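Local coordinates for protein triacylglycerol lipase (Clostridium botulinum, PDB 5AH1) that probably hydrolyses triacylglycerols as a zinc-containing alpha/beta-hydrolase and acts as an esterase that also breaks down synthetic polyesters, at residues S126-Y136 with M183-L194; A137-Y146 with R158-K168. All blocks are in the same frame, centred on the assembly; numbering follows the deposited sequence.

Contact 1: S126-Y136 with M183-L194. With ZN (zinc ion), chain B.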
loop_
_atom_site.group_PDB
_atom_site.type_symbol
_atom_site.label_atom_id
_atom_site.label_comp_id
_atom_site.label_asym_id
_atom_site.label_seq_id
_atom_site.Cartn_x
_atom_site.Cartn_y
_atom_site.Cartn_z
ATOM N N SER A 126 9.556 2.951 -4.928
ATOM C CA SER A 126 10.635 3.130 -3.970
ATOM C C SER A 126 10.469 2.246 -2.733
ATOM O O SER A 126 9.421 1.632 -2.517
ATOM C CB SER A 126 10.765 4.600 -3.598
ATOM O OG SER A 126 11.103 5.347 -4.760
ATOM N N SER A 127 11.507 2.189 -1.901
ATOM C CA SER A 127 11.451 1.394 -0.688
ATOM C C SER A 127 10.453 1.976 0.314
ATOM O O SER A 127 10.060 3.131 0.238
ATOM C CB SER A 127 12.813 1.352 -0.026
ATOM O OG SER A 127 13.165 2.649 0.417
ATOM N N ASN A 128 10.060 1.159 1.282
ATOM C CA ASN A 128 9.187 1.638 2.350
ATOM C C ASN A 128 9.854 2.731 3.187
ATOM O O ASN A 128 9.186 3.671 3.614
ATOM C CB ASN A 128 8.735 0.463 3.220
ATOM C CG ASN A 128 7.582 -0.282 2.598
ATOM O OD1 ASN A 128 6.543 0.326 2.310
ATOM N ND2 ASN A 128 7.722 -1.587 2.418
ATOM N N TRP A 129 11.152 2.623 3.436
ATOM C CA TRP A 129 11.852 3.707 4.118
ATOM C C TRP A 129 11.711 5.008 3.323
ATOM O O TRP A 129 11.323 6.062 3.856
ATOM C CB TRP A 129 13.326 3.366 4.272
ATOM C CG TRP A 129 14.159 4.475 4.871
ATOM C CD1 TRP A 129 14.653 5.588 4.219
ATOM C CD2 TRP A 129 14.615 4.584 6.234
ATOM N NE1 TRP A 129 15.372 6.360 5.091
ATOM C CE2 TRP A 129 15.371 5.767 6.327
ATOM C CE3 TRP A 129 14.446 3.796 7.391
ATOM C CZ2 TRP A 129 15.999 6.158 7.509
ATOM C CZ3 TRP A 129 15.058 4.195 8.553
ATOM C CH2 TRP A 129 15.812 5.367 8.612
ATOM N N ASP A 130 12.026 4.947 2.028
ATOM C CA ASP A 130 11.996 6.158 1.219
ATOM C C ASP A 130 10.568 6.717 1.183
ATOM O O ASP A 130 10.357 7.920 1.318
ATOM C CB ASP A 130 12.491 5.900 -0.207
ATOM C CG ASP A 130 14.008 5.602 -0.304
ATOM O OD1 ASP A 130 14.713 5.486 0.734
ATOM O OD2 ASP A 130 14.493 5.498 -1.458
ATOM N N ARG A 131 9.599 5.835 0.986
ATOM C CA ARG A 131 8.197 6.236 0.972
ATOM C C ARG A 131 7.728 6.841 2.290
ATOM O O ARG A 131 6.931 7.763 2.290
ATOM C CB ARG A 131 7.338 5.051 0.549
ATOM C CG ARG A 131 7.523 4.695 -0.952
ATOM C CD ARG A 131 6.963 3.329 -1.286
ATOM N NE ARG A 131 5.631 3.073 -0.730
ATOM C CZ ARG A 131 4.507 2.960 -1.434
ATOM N NH1 ARG A 131 4.445 3.248 -2.736
ATOM N NH2 ARG A 131 3.400 2.618 -0.795
ATOM N N ALA A 132 8.212 6.319 3.406
ATOM C CA ALA A 132 7.870 6.885 4.703
ATOM C C ALA A 132 8.432 8.303 4.875
ATOM O O ALA A 132 7.749 9.182 5.399
ATOM C CB ALA A 132 8.324 5.977 5.827
ATOM N N CYS A 133 9.672 8.520 4.435
ATOM C CA CYS A 133 10.261 9.847 4.479
ATOM C C CYS A 133 9.487 10.801 3.585
ATOM O O CYS A 133 9.278 11.960 3.931
ATOM C CB CYS A 133 11.725 9.799 4.037
ATOM S SG CYS A 133 12.819 8.829 5.132
ATOM N N GLU A 134 9.077 10.313 2.419
ATOM C CA GLU A 134 8.265 11.110 1.505
ATOM C C GLU A 134 6.903 11.418 2.123
ATOM O O GLU A 134 6.408 12.539 2.000
ATOM C CB GLU A 134 8.136 10.392 0.172
ATOM C CG GLU A 134 9.487 10.291 -0.543
ATOM C CD GLU A 134 9.553 9.184 -1.568
ATOM O OE1 GLU A 134 8.532 8.526 -1.849
ATOM O OE2 GLU A 134 10.658 8.972 -2.122
ATOM N N LEU A 135 6.297 10.434 2.778
ATOM C CA LEU A 135 5.002 10.619 3.422
ATOM C C LEU A 135 5.055 11.680 4.531
ATOM O O LEU A 135 4.172 12.539 4.638
ATOM C CB LEU A 135 4.516 9.283 3.978
ATOM C CG LEU A 135 3.167 9.277 4.679
ATOM C CD1 LEU A 135 2.077 9.842 3.787
ATOM C CD2 LEU A 135 2.838 7.856 5.112
ATOM N N TYR A 136 6.108 11.626 5.343
ATOM C CA TYR A 136 6.351 12.652 6.348
ATOM C C TYR A 136 6.343 14.056 5.737
ATOM O O TYR A 136 5.591 14.932 6.174
ATOM C CB TYR A 136 7.668 12.356 7.084
ATOM C CG TYR A 136 8.084 13.447 8.028
ATOM C CD1 TYR A 136 7.573 13.524 9.315
ATOM C CD2 TYR A 136 8.994 14.409 7.633
ATOM C CE1 TYR A 136 7.950 14.544 10.171
ATOM C CE2 TYR A 136 9.370 15.432 8.475
ATOM C CZ TYR A 136 8.836 15.503 9.745
ATOM O OH TYR A 136 9.223 16.516 10.590
ATOM N N MET A 183 1.168 -1.966 -0.643
ATOM C CA MET A 183 2.398 -1.503 -0.023
ATOM C C MET A 183 2.206 -0.273 0.885
ATOM O O MET A 183 3.007 -0.032 1.798
ATOM C CB MET A 183 3.411 -1.166 -1.111
ATOM C CG MET A 183 4.827 -1.030 -0.615
ATOM S SD MET A 183 5.909 -0.518 -1.959
ATOM C CE MET A 183 7.456 -0.611 -1.074
ATOM N N GLY A 184 1.149 0.500 0.651
ATOM C CA GLY A 184 0.825 1.626 1.515
ATOM C C GLY A 184 0.699 1.233 2.987
ATOM O O GLY A 184 1.086 2.001 3.849
ATOM N N GLY A 185 0.249 0.014 3.249
ATOM C CA GLY A 185 0.155 -0.476 4.614
ATOM C C GLY A 185 1.516 -0.678 5.280
ATOM O O GLY A 185 1.696 -0.361 6.454
ATOM N N GLN A 186 2.497 -1.194 4.541
ATOM C CA GLN A 186 3.860 -1.268 5.052
ATOM C C GLN A 186 4.418 0.124 5.281
ATOM O O GLN A 186 5.084 0.386 6.292
ATOM C CB GLN A 186 4.776 -1.999 4.074
ATOM C CG GLN A 186 4.557 -3.482 3.924
ATOM C CD GLN A 186 5.488 -4.026 2.868
ATOM O OE1 GLN A 186 5.486 -3.540 1.720
ATOM N NE2 GLN A 186 6.330 -4.994 3.243
ATOM N N THR A 187 4.163 1.031 4.339
ATOM C CA THR A 187 4.695 2.389 4.435
ATOM C C THR A 187 4.155 3.114 5.668
ATOM O O THR A 187 4.906 3.796 6.358
ATOM C CB THR A 187 4.362 3.181 3.177
ATOM O OG1 THR A 187 4.944 2.530 2.036
ATOM C CG2 THR A 187 4.886 4.615 3.267
ATOM N N ILE A 188 2.861 2.985 5.959
ATOM C CA ILE A 188 2.295 3.689 7.120
ATOM C C ILE A 188 2.727 3.062 8.442
ATOM O O ILE A 188 2.915 3.769 9.434
ATOM C CB ILE A 188 0.735 3.859 7.045
ATOM C CG1 ILE A 188 0.009 2.514 7.025
ATOM C CG2 ILE A 188 0.392 4.685 5.811
ATOM C CD1 ILE A 188 -1.504 2.638 7.114
ATOM N N ARG A 189 2.953 1.745 8.455
ATOM C CA ARG A 189 3.535 1.111 9.638
ATOM C C ARG A 189 4.905 1.699 9.909
ATOM O O ARG A 189 5.282 1.963 11.038
ATOM C CB ARG A 189 3.639 -0.397 9.464
ATOM C CG ARG A 189 2.322 -1.183 9.552
ATOM C CD ARG A 189 2.497 -2.633 9.114
ATOM N NE ARG A 189 3.646 -3.239 9.790
ATOM C CZ ARG A 189 4.503 -4.087 9.227
ATOM N NH1 ARG A 189 4.252 -4.578 8.023
ATOM N NH2 ARG A 189 5.569 -4.469 9.903
ATOM N N THR A 190 5.673 1.865 8.838
ATOM C CA THR A 190 7.068 2.337 8.899
ATOM C C THR A 190 7.115 3.794 9.380
ATOM O O THR A 190 7.907 4.154 10.250
ATOM C CB THR A 190 7.761 2.205 7.529
ATOM O OG1 THR A 190 7.714 0.836 7.124
ATOM C CG2 THR A 190 9.219 2.648 7.562
ATOM N N LEU A 191 6.247 4.644 8.838
ATOM C CA LEU A 191 6.181 6.020 9.309
ATOM C C LEU A 191 5.840 6.064 10.794
ATOM O O LEU A 191 6.442 6.828 11.551
ATOM C CB LEU A 191 5.135 6.812 8.521
ATOM C CG LEU A 191 4.958 8.254 9.004
ATOM C CD1 LEU A 191 6.134 9.104 8.624
ATOM C CD2 LEU A 191 3.677 8.892 8.465
ATOM N N THR A 192 4.889 5.248 11.223
ATOM C CA THR A 192 4.458 5.267 12.619
ATOM C C THR A 192 5.608 4.829 13.544
ATOM O O THR A 192 5.846 5.421 14.597
ATOM C CB THR A 192 3.203 4.396 12.809
ATOM O OG1 THR A 192 2.150 4.907 11.978
ATOM C CG2 THR A 192 2.763 4.403 14.252
ATOM N N GLN A 193 6.404 3.863 13.087
ATOM C CA GLN A 193 7.564 3.384 13.824
ATOM C C GLN A 193 8.597 4.501 13.981
ATOM O O GLN A 193 9.101 4.770 15.071
ATOM C CB GLN A 193 8.188 2.195 13.103
ATOM C CG GLN A 193 9.495 1.727 13.711
ATOM C CD GLN A 193 9.330 1.089 15.059
ATOM O OE1 GLN A 193 8.301 0.472 15.362
ATOM N NE2 GLN A 193 10.341 1.253 15.893
ATOM N N LEU A 194 8.925 5.149 12.869
ATOM C CA LEU A 194 9.905 6.222 12.886
ATOM C C LEU A 194 9.432 7.414 13.720
ATOM O O LEU A 194 10.189 7.952 14.523
ATOM C CB LEU A 194 10.234 6.660 11.453
ATOM C CG LEU A 194 11.097 5.665 10.661
ATOM C CD1 LEU A 194 11.190 6.063 9.209
ATOM C CD2 LEU A 194 12.506 5.532 11.252
HETATM ZN ZN ZN B . 16.512 4.943 0.261
#

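Contact 2: A137-Y146 with R158-K168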
loop_
_atom_site.group_PDB
_atom_site.type_symbol
_atom_site.label_atom_id
_atom_site.label_comp_id
_atom_site.label_asym_id
_atom_site.label_seq_id
_atom_site.Cartn_x
_atom_site.Cartn_y
_atom_site.Cartn_z
ATOM N N ALA A 137 7.125 14.255 4.691
ATOM C CA ALA A 137 7.195 15.568 4.055
ATOM C C ALA A 137 5.889 15.941 3.376
ATOM O O ALA A 137 5.512 17.118 3.355
ATOM C CB ALA A 137 8.332 15.602 3.061
ATOM N N TYR A 138 5.202 14.958 2.805
ATOM C CA TYR A 138 3.943 15.222 2.116
ATOM C C TYR A 138 2.905 15.769 3.086
ATOM O O TYR A 138 2.077 16.612 2.725
ATOM C CB TYR A 138 3.404 13.955 1.426
ATOM C CG TYR A 138 2.462 14.286 0.307
ATOM C CD1 TYR A 138 1.124 14.529 0.554
ATOM C CD2 TYR A 138 2.925 14.464 -0.988
ATOM C CE1 TYR A 138 0.259 14.886 -0.459
ATOM C CE2 TYR A 138 2.067 14.830 -2.005
ATOM C CZ TYR A 138 0.736 15.035 -1.732
ATOM O OH TYR A 138 -0.121 15.423 -2.737
ATOM N N ILE A 139 2.948 15.275 4.324
ATOM C CA ILE A 139 2.008 15.718 5.350
ATOM C C ILE A 139 2.403 17.054 5.984
ATOM O O ILE A 139 1.588 17.985 6.032
ATOM C CB ILE A 139 1.864 14.622 6.456
ATOM C CG1 ILE A 139 1.223 13.355 5.875
ATOM C CG2 ILE A 139 1.030 15.122 7.627
ATOM C CD1 ILE A 139 1.284 12.142 6.792
ATOM N N VAL A 140 3.633 17.124 6.474
ATOM C CA VAL A 140 4.149 18.274 7.203
ATOM C C VAL A 140 4.480 19.455 6.280
ATOM O O VAL A 140 4.332 20.624 6.653
ATOM C CB VAL A 140 5.400 17.862 8.018
ATOM C CG1 VAL A 140 6.012 19.056 8.723
ATOM C CG2 VAL A 140 5.039 16.779 9.025
ATOM N N GLY A 141 4.917 19.137 5.069
ATOM C CA GLY A 141 5.461 20.118 4.145
ATOM C C GLY A 141 6.977 20.133 4.230
ATOM O O GLY A 141 7.556 19.822 5.262
ATOM N N GLY A 142 7.615 20.519 3.135
ATOM C CA GLY A 142 9.054 20.658 3.097
ATOM C C GLY A 142 9.704 19.681 2.149
ATOM O O GLY A 142 9.051 19.032 1.334
ATOM N N THR A 143 11.023 19.613 2.244
ATOM C CA THR A 143 11.833 18.816 1.347
ATOM C C THR A 143 12.114 17.457 1.966
ATOM O O THR A 143 12.557 17.344 3.112
ATOM C CB THR A 143 13.140 19.550 1.028
ATOM O OG1 THR A 143 12.828 20.796 0.394
ATOM C CG2 THR A 143 14.032 18.734 0.105
ATOM N N VAL A 144 11.869 16.414 1.185
ATOM C CA VAL A 144 12.106 15.061 1.651
ATOM C C VAL A 144 13.565 14.902 2.078
ATOM O O VAL A 144 14.479 15.306 1.351
ATOM C CB VAL A 144 11.795 14.051 0.533
ATOM C CG1 VAL A 144 12.086 12.627 0.982
ATOM C CG2 VAL A 144 10.331 14.181 0.074
ATOM N N ASP A 145 13.760 14.268 3.231
ATOM C CA ASP A 145 15.079 14.005 3.806
ATOM C C ASP A 145 15.136 12.529 4.161
ATOM O O ASP A 145 14.440 12.094 5.070
ATOM C CB ASP A 145 15.278 14.915 5.020
ATOM C CG ASP A 145 16.622 14.763 5.695
ATOM O OD1 ASP A 145 17.372 13.800 5.440
ATOM O OD2 ASP A 145 16.954 15.642 6.519
ATOM N N TYR A 146 15.936 11.767 3.418
ATOM C CA TYR A 146 16.002 10.319 3.590
ATOM C C TYR A 146 16.952 9.884 4.697
ATOM O O TYR A 146 17.032 8.696 4.987
ATOM C CB TYR A 146 16.433 9.667 2.267
ATOM C CG TYR A 146 15.459 9.874 1.132
ATOM C CD1 TYR A 146 14.236 9.227 1.138
ATOM C CD2 TYR A 146 15.744 10.725 0.071
ATOM C CE1 TYR A 146 13.339 9.401 0.115
ATOM C CE2 TYR A 146 14.847 10.903 -0.966
ATOM C CZ TYR A 146 13.641 10.252 -0.934
ATOM O OH TYR A 146 12.766 10.444 -1.983
ATOM N N ARG A 158 20.477 12.374 -0.245
ATOM C CA ARG A 158 19.811 12.619 1.033
ATOM C C ARG A 158 18.506 13.381 0.863
ATOM O O ARG A 158 17.531 13.087 1.554
ATOM C CB ARG A 158 20.713 13.381 1.995
ATOM C CG ARG A 158 20.039 13.712 3.316
ATOM C CD ARG A 158 20.936 14.372 4.357
ATOM N NE ARG A 158 20.131 14.825 5.482
ATOM C CZ ARG A 158 20.575 15.601 6.466
ATOM N NH1 ARG A 158 21.827 15.980 6.568
ATOM N NH2 ARG A 158 19.727 16.036 7.364
ATOM N N TYR A 159 18.483 14.365 -0.039
ATOM C CA TYR A 159 17.297 15.209 -0.214
ATOM C C TYR A 159 16.572 14.873 -1.486
ATOM O O TYR A 159 17.194 14.635 -2.520
ATOM C CB TYR A 159 17.668 16.694 -0.182
ATOM C CG TYR A 159 18.290 17.096 1.122
ATOM C CD1 TYR A 159 17.508 17.269 2.256
ATOM C CD2 TYR A 159 19.649 17.255 1.237
ATOM C CE1 TYR A 159 18.083 17.606 3.466
ATOM C CE2 TYR A 159 20.238 17.591 2.433
ATOM C CZ TYR A 159 19.444 17.767 3.556
ATOM O OH TYR A 159 19.980 18.111 4.785
ATOM N N GLY A 160 15.257 14.915 -1.405
ATOM C CA GLY A 160 14.399 14.593 -2.521
ATOM C C GLY A 160 13.585 15.788 -2.954
ATOM O O GLY A 160 14.073 16.922 -2.947
ATOM N N ARG A 161 12.338 15.552 -3.327
ATOM C CA ARG A 161 11.508 16.629 -3.821
ATOM C C ARG A 161 10.868 17.395 -2.664
ATOM O O ARG A 161 11.060 17.062 -1.488
ATOM C CB ARG A 161 10.507 16.117 -4.852
ATOM C CG ARG A 161 9.477 15.171 -4.353
ATOM C CD ARG A 161 8.484 14.832 -5.475
ATOM N NE ARG A 161 9.106 14.164 -6.617
ATOM C CZ ARG A 161 8.549 14.042 -7.822
ATOM N NH1 ARG A 161 7.345 14.536 -8.072
ATOM N NH2 ARG A 161 9.198 13.418 -8.790
ATOM N N THR A 162 10.172 18.463 -3.013
ATOM C CA THR A 162 9.603 19.380 -2.040
ATOM C C THR A 162 8.088 19.431 -2.173
ATOM O O THR A 162 7.569 19.493 -3.287
ATOM C CB THR A 162 10.205 20.790 -2.249
ATOM O OG1 THR A 162 11.623 20.718 -2.074
ATOM C CG2 THR A 162 9.626 21.802 -1.270
ATOM N N TYR A 163 7.400 19.387 -1.029
ATOM C CA TYR A 163 5.942 19.359 -0.975
ATOM C C TYR A 163 5.393 20.488 -0.125
ATOM O O TYR A 163 6.052 20.941 0.811
ATOM C CB TYR A 163 5.474 18.052 -0.355
ATOM C CG TYR A 163 5.842 16.839 -1.155
ATOM C CD1 TYR A 163 5.265 16.600 -2.393
ATOM C CD2 TYR A 163 6.738 15.905 -0.657
ATOM C CE1 TYR A 163 5.593 15.481 -3.125
ATOM C CE2 TYR A 163 7.057 14.783 -1.370
ATOM C CZ TYR A 163 6.487 14.579 -2.601
ATOM O OH TYR A 163 6.817 13.442 -3.290
ATOM N N PRO A 164 4.166 20.934 -0.429
ATOM C CA PRO A 164 3.575 22.016 0.370
ATOM C C PRO A 164 3.088 21.589 1.768
ATOM O O PRO A 164 3.124 22.396 2.697
ATOM C CB PRO A 164 2.414 22.507 -0.511
ATOM C CG PRO A 164 2.057 21.333 -1.360
ATOM C CD PRO A 164 3.358 20.612 -1.616
ATOM N N GLY A 165 2.659 20.341 1.916
ATOM C CA GLY A 165 2.120 19.865 3.181
ATOM C C GLY A 165 0.612 19.859 3.143
ATOM O O GLY A 165 0.009 20.902 2.883
ATOM N N ILE A 166 -0.004 18.703 3.373
ATOM C CA ILE A 166 -1.472 18.600 3.347
ATOM C C ILE A 166 -2.113 18.638 4.727
ATOM O O ILE A 166 -3.316 18.840 4.838
ATOM C CB ILE A 166 -1.977 17.325 2.640
ATOM C CG1 ILE A 166 -1.313 16.085 3.250
ATOM C CG2 ILE A 166 -1.762 17.442 1.133
ATOM C CD1 ILE A 166 -1.895 14.774 2.820
ATOM N N TYR A 167 -1.328 18.443 5.783
ATOM C CA TYR A 167 -1.882 18.551 7.140
ATOM C C TYR A 167 -0.794 19.087 8.051
ATOM O O TYR A 167 -0.269 18.390 8.919
ATOM C CB TYR A 167 -2.481 17.229 7.645
ATOM C CG TYR A 167 -3.421 17.392 8.824
ATOM C CD1 TYR A 167 -4.611 18.114 8.704
ATOM C CD2 TYR A 167 -3.130 16.811 10.054
ATOM C CE1 TYR A 167 -5.466 18.263 9.779
ATOM C CE2 TYR A 167 -3.989 16.956 11.136
ATOM C CZ TYR A 167 -5.156 17.691 10.995
ATOM O OH TYR A 167 -6.024 17.837 12.056
ATOM N N LYS A 168 -0.465 20.356 7.832
ATOM C CA LYS A 168 0.745 20.940 8.382
ATOM C C LYS A 168 0.740 21.059 9.898
ATOM O O LYS A 168 1.808 21.145 10.509
ATOM C CB LYS A 168 0.993 22.313 7.759
ATOM C CG LYS A 168 1.394 22.269 6.287
ATOM C CD LYS A 168 1.808 23.662 5.781
ATOM C CE LYS A 168 0.717 24.316 4.954
ATOM N NZ LYS A 168 0.473 23.610 3.657
HETATM O O HOH W 1 2.030 18.118 0.307
HETATM O O HOH W 2 4.241 21.831 9.188
HETATM O O HOH W 3 11.492 12.772 -2.967
#

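Contact 1: S126-Y136 with M183-L194
Asn128, Arg131 and Ala132 of helix 128-140 pack on Met183, Thr187 and Leu191 of helix 183-197, whose first turn holds Gly184, probably the last glycine of the GxSxG nucleophile elbow of the alpha/beta-hydrolase fold. The short axes approach to 8.5 Å at a crossing angle of -68°, and the side chains of Asn128 and Thr187 each fit as a knob into a hole of the other helix. The hydroxyl of Thr187 is the polar centre. Thr187 OG1 donates to Asn128 OD1 (2.7 Å), in the plane of that carbonyl, and accepts from Arg131 NE (2.9 Å) and, on a more bent path, from Arg131 NH2 (3.2 Å). The arginine thus grips one oxygen side-on, with the hydroxyl in its guanidinium plane; a bend at chi3 (46°) turns the group to it. Met183 SD lies over the centre of one guanidinium face, 3.8 Å from Arg131 CZ, while Arg131 NH1 hydrogen-bonds Gly123 O. Asn128 ND2 donates a nearly straight bond to Gln186 OE1 (3.0 Å), approaching from above that carbonyl plane because the two amides stand almost perpendicular. Farther along, the contact turns apolar: Leu191 CD2 meets Leu135 CD2 at 3.6 Å, and Leu194 CD1 lies over one face of the Trp129 indole, toward its rim. Asp130 takes no part in this packing; its OD1 binds the zinc ion (1.9 Å) together with His150, His156 and Asp302. Ser127, at the N-cap, accepts from Asp130 N through its OG, which also hydrogen-bonds Asp302. Three bonds on the Thr187 hydroxyl probably fix its rotation and hold the guanidinium edge of the buried arginine against it.

Contact 2: A137-Y146 with R158-K168
Tyr163 receives Tyr138 over one face, with Tyr138 CD2 3.5 Å from Tyr163 CD1, and has the methyl of Ala137 at its edge; the two ring planes are 57° apart. The Tyr138 ring carries a water over the centre of one face, which also joins Tyr138 O to Gly165 N, and Ile166 CD1 at its edge. At the other end, the Arg158 guanidinium has Tyr159 OH over one face and Asp145 at its edge. Arg158 NE reaches Asp145 OD1 (2.9 Å) and NH2 reaches OD2 (2.9 Å), a side-on salt bridge that meets both oxygens on the syn side, though the planes are tilted 41°. An extended arginine chain, its CG anti to the backbone N (chi1 177°), brings the group there. Between these ends, strands 142-145 and 159-163 run antiparallel. Gly142 and Tyr163 form a hydrogen-bonded pair, Gly142 N to Tyr163 O at 2.8 Å, and Thr143 and Thr162 join their hydroxyls, OG1 to OG1, at 2.7 Å. Val144 N donates to Arg161 O while Val144 O accepts from Gly160 N, and the register slips by one in a beta bulge. Tyr167 N hydrogen-bonds Ile139 O (3.0 Å) near the end of helix 128-140, where Gly141 leaves helical geometry with positive phi. This bulged two-stranded antiparallel sheet is joined by helix 148-154 and the turn after it, which supply the zinc ligands His150 and His156; it is consistent with the small zinc-binding insertion of related bacterial lipases.

How the contacts relate
The chain first runs along helix 128-140, whose N-terminal part enters contact 1 and whose last turn enters contact 2. It then makes strand 142-145, passes through helix 148-154 and returns as strand 159-163, closing the short loop of contact 2. Only after strand 176-181 of the central parallel sheet does helix 183-197 come back to close contact 1, so contact 2 is nested inside the larger loop. The two meet at Tyr146: its OH probably hydrogen-bonds Glu134 OE2, and its O probably accepts from Trp129 NE1. Helix 128-140 thereby joins the two-stranded sheet beside the zinc site to the helix next to the probable nucleophile elbow.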